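Local coordinates for multicopper oxidase (Aquifex aeolicus, PDB 6TTD), which probably oxidises metal ions and, in this evolved variant, laccase-type organic substrates, using its copper sites to reduce dioxygen to water, at residues M453-F458 against V521-N526. Sequence-based numbering, arbitrary orientation.
Sequences MHIHGF and VNYRVN. With CU (copper (II) ion), chain E; CU (copper (II) ion), chain D.
Tyr523 reaches from strand 520-525 to the His-X-His motif of a multicopper oxidase cupredoxin domain, its OH donating a hydrogen bond to His456 O (2.8 Å). Strand 503-509 separates strand 451-455 from strand 520-525, and the phenol, packed on Tyr505, extends past it. With CG between its own backbone N and carbonyl carbon (chi1 69°), the ring is directed at the turn, and the hydroxyl meets the carbonyl almost head-on (C=O...OH 166°). Ile455 crosses the tyrosine at about a right angle, CB 4.2 Å from Tyr523 CE2. The Phe458 ring turns its edge to the phenol, CD2 lying 3.3 Å from Tyr523 OH. Phe458 and Val525 approach each other from opposite directions, Val525 CG2 3.8 Å from Phe458 CE2. A phenylalanine in place of Tyr523 would probably leave the His456 carbonyl without this donor and the turn less firmly fixed. The His456 imidazole points to the trinuclear copper cluster: Asp129 holds ND1, and NE2 binds a copper ion at 2.0 Å, shared with His161 and His508. A second copper, bound by His454 NE2 at 1.9 Å, lies 3.1 Å above the His456 ring plane, displaced from the ring centre toward the CD2-NE2 bond.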
loop_
_atom_site.group_PDB
_atom_site.type_symbol
_atom_site.label_atom_id
_atom_site.label_comp_id
_atom_site.label_asym_id
_atom_site.label_seq_id
_atom_site.Cartn_x
_atom_site.Cartn_y
_atom_site.Cartn_z
ATOM N N MET A 453 0.191 10.830 -2.880
ATOM C CA MET A 453 -0.095 11.507 -1.609
ATOM C C MET A 453 -1.077 10.680 -0.777
ATOM O O MET A 453 -2.175 10.335 -1.240
ATOM C CB MET A 453 -0.653 12.927 -1.803
ATOM C CG MET A 453 0.339 13.824 -2.506
ATOM S SD MET A 453 1.953 13.972 -1.669
ATOM C CE MET A 453 1.486 14.859 -0.175
ATOM N N HIS A 454 -0.683 10.418 0.476
ATOM C CA HIS A 454 -1.366 9.516 1.394
ATOM C C HIS A 454 -1.723 10.310 2.649
ATOM O O HIS A 454 -0.936 11.169 3.083
ATOM C CB HIS A 454 -0.411 8.346 1.686
ATOM C CG HIS A 454 -0.845 7.477 2.816
ATOM N ND1 HIS A 454 -2.086 6.866 2.837
ATOM C CD2 HIS A 454 -0.203 7.104 3.965
ATOM C CE1 HIS A 454 -2.181 6.147 3.948
ATOM N NE2 HIS A 454 -1.061 6.294 4.653
ATOM N N ILE A 455 -2.905 10.062 3.222
ATOM C CA ILE A 455 -3.230 10.565 4.557
ATOM C C ILE A 455 -3.469 9.380 5.472
ATOM O O ILE A 455 -4.039 8.362 5.055
ATOM C CB ILE A 455 -4.447 11.519 4.601
ATOM C CG1 ILE A 455 -5.737 10.802 4.114
ATOM C CG2 ILE A 455 -4.175 12.783 3.774
ATOM C CD1 ILE A 455 -7.054 11.682 4.218
ATOM N N HIS A 456 -2.988 9.500 6.710
ATOM C CA HIS A 456 -3.381 8.574 7.757
ATOM C C HIS A 456 -4.799 8.935 8.234
ATOM O O HIS A 456 -5.295 10.062 8.003
ATOM C CB HIS A 456 -2.402 8.657 8.941
ATOM C CG HIS A 456 -1.006 8.201 8.629
ATOM N ND1 HIS A 456 -0.172 7.633 9.592
ATOM C CD2 HIS A 456 -0.289 8.239 7.477
ATOM C CE1 HIS A 456 1.001 7.357 9.030
ATOM N NE2 HIS A 456 0.955 7.718 7.752
ATOM N N GLY A 457 -5.428 7.991 8.943
ATOM C CA GLY A 457 -6.623 8.251 9.716
ATOM C C GLY A 457 -7.929 8.001 9.022
ATOM O O GLY A 457 -8.874 7.534 9.663
ATOM N N PHE A 458 -8.017 8.313 7.715
ATOM C CA PHE A 458 -9.266 8.214 6.961
ATOM C C PHE A 458 -8.969 7.746 5.545
ATOM O O PHE A 458 -7.893 8.057 5.002
ATOM C CB PHE A 458 -9.996 9.583 6.881
ATOM C CG PHE A 458 -10.169 10.243 8.217
ATOM C CD1 PHE A 458 -11.237 9.862 9.061
ATOM C CD2 PHE A 458 -9.243 11.192 8.671
ATOM C CE1 PHE A 458 -11.374 10.440 10.334
ATOM C CE2 PHE A 458 -9.384 11.791 9.963
ATOM C CZ PHE A 458 -10.436 11.411 10.787
ATOM N N VAL A 521 3.689 16.194 6.837
ATOM C CA VAL A 521 3.189 17.129 7.843
ATOM C C VAL A 521 2.225 16.345 8.722
ATOM O O VAL A 521 1.784 15.250 8.361
ATOM C CB VAL A 521 2.438 18.348 7.263
ATOM C CG1 VAL A 521 3.355 19.204 6.416
ATOM C CG2 VAL A 521 1.194 17.881 6.484
ATOM N N ASN A 522 1.904 16.930 9.893
ATOM C CA ASN A 522 0.765 16.526 10.699
ATOM C C ASN A 522 -0.450 17.331 10.303
ATOM O O ASN A 522 -0.335 18.490 9.898
ATOM C CB ASN A 522 0.985 16.798 12.190
ATOM C CG ASN A 522 2.138 16.014 12.811
ATOM O OD1 ASN A 522 2.237 14.804 12.690
ATOM N ND2 ASN A 522 2.975 16.726 13.549
ATOM N N TYR A 523 -1.626 16.743 10.494
ATOM C CA TYR A 523 -2.845 17.546 10.581
ATOM C C TYR A 523 -3.623 17.057 11.783
ATOM O O TYR A 523 -3.334 15.985 12.308
ATOM C CB TYR A 523 -3.696 17.499 9.287
ATOM C CG TYR A 523 -4.364 16.192 8.990
ATOM C CD1 TYR A 523 -5.707 16.010 9.295
ATOM C CD2 TYR A 523 -3.669 15.136 8.354
ATOM C CE1 TYR A 523 -6.361 14.782 9.024
ATOM C CE2 TYR A 523 -4.310 13.927 8.073
ATOM C CZ TYR A 523 -5.667 13.770 8.405
ATOM O OH TYR A 523 -6.339 12.613 8.150
ATOM N N ARG A 524 -4.596 17.846 12.232
ATOM C CA ARG A 524 -5.319 17.525 13.457
ATOM C C ARG A 524 -6.835 17.453 13.255
ATOM O O ARG A 524 -7.442 18.317 12.597
ATOM C CB ARG A 524 -4.981 18.572 14.551
ATOM C CG ARG A 524 -5.757 18.413 15.796
ATOM C CD ARG A 524 -5.151 19.341 16.864
ATOM N NE ARG A 524 -5.979 19.391 18.061
ATOM C CZ ARG A 524 -5.501 19.498 19.305
ATOM N NH1 ARG A 524 -4.172 19.544 19.561
ATOM N NH2 ARG A 524 -6.373 19.548 20.296
ATOM N N VAL A 525 -7.452 16.452 13.885
ATOM C CA VAL A 525 -8.901 16.339 13.935
ATOM C C VAL A 525 -9.290 16.206 15.399
ATOM O O VAL A 525 -8.873 15.263 16.080
ATOM C CB VAL A 525 -9.466 15.150 13.133
ATOM C CG1 VAL A 525 -11.001 15.313 13.067
ATOM C CG2 VAL A 525 -8.892 15.103 11.737
ATOM N N ASN A 526 -10.099 17.142 15.877
ATOM C CA ASN A 526 -10.483 17.146 17.272
ATOM C C ASN A 526 -11.517 16.065 17.563
ATOM O O ASN A 526 -12.099 15.466 16.658
ATOM C CB ASN A 526 -10.969 18.538 17.612
ATOM C CG ASN A 526 -9.878 19.528 17.512
ATOM O OD1 ASN A 526 -8.790 19.353 18.099
ATOM N ND2 ASN A 526 -10.089 20.516 16.678
HETATM CU CU CU E . -0.409 5.273 6.144
HETATM CU CU CU D . 2.507 7.165 6.628
#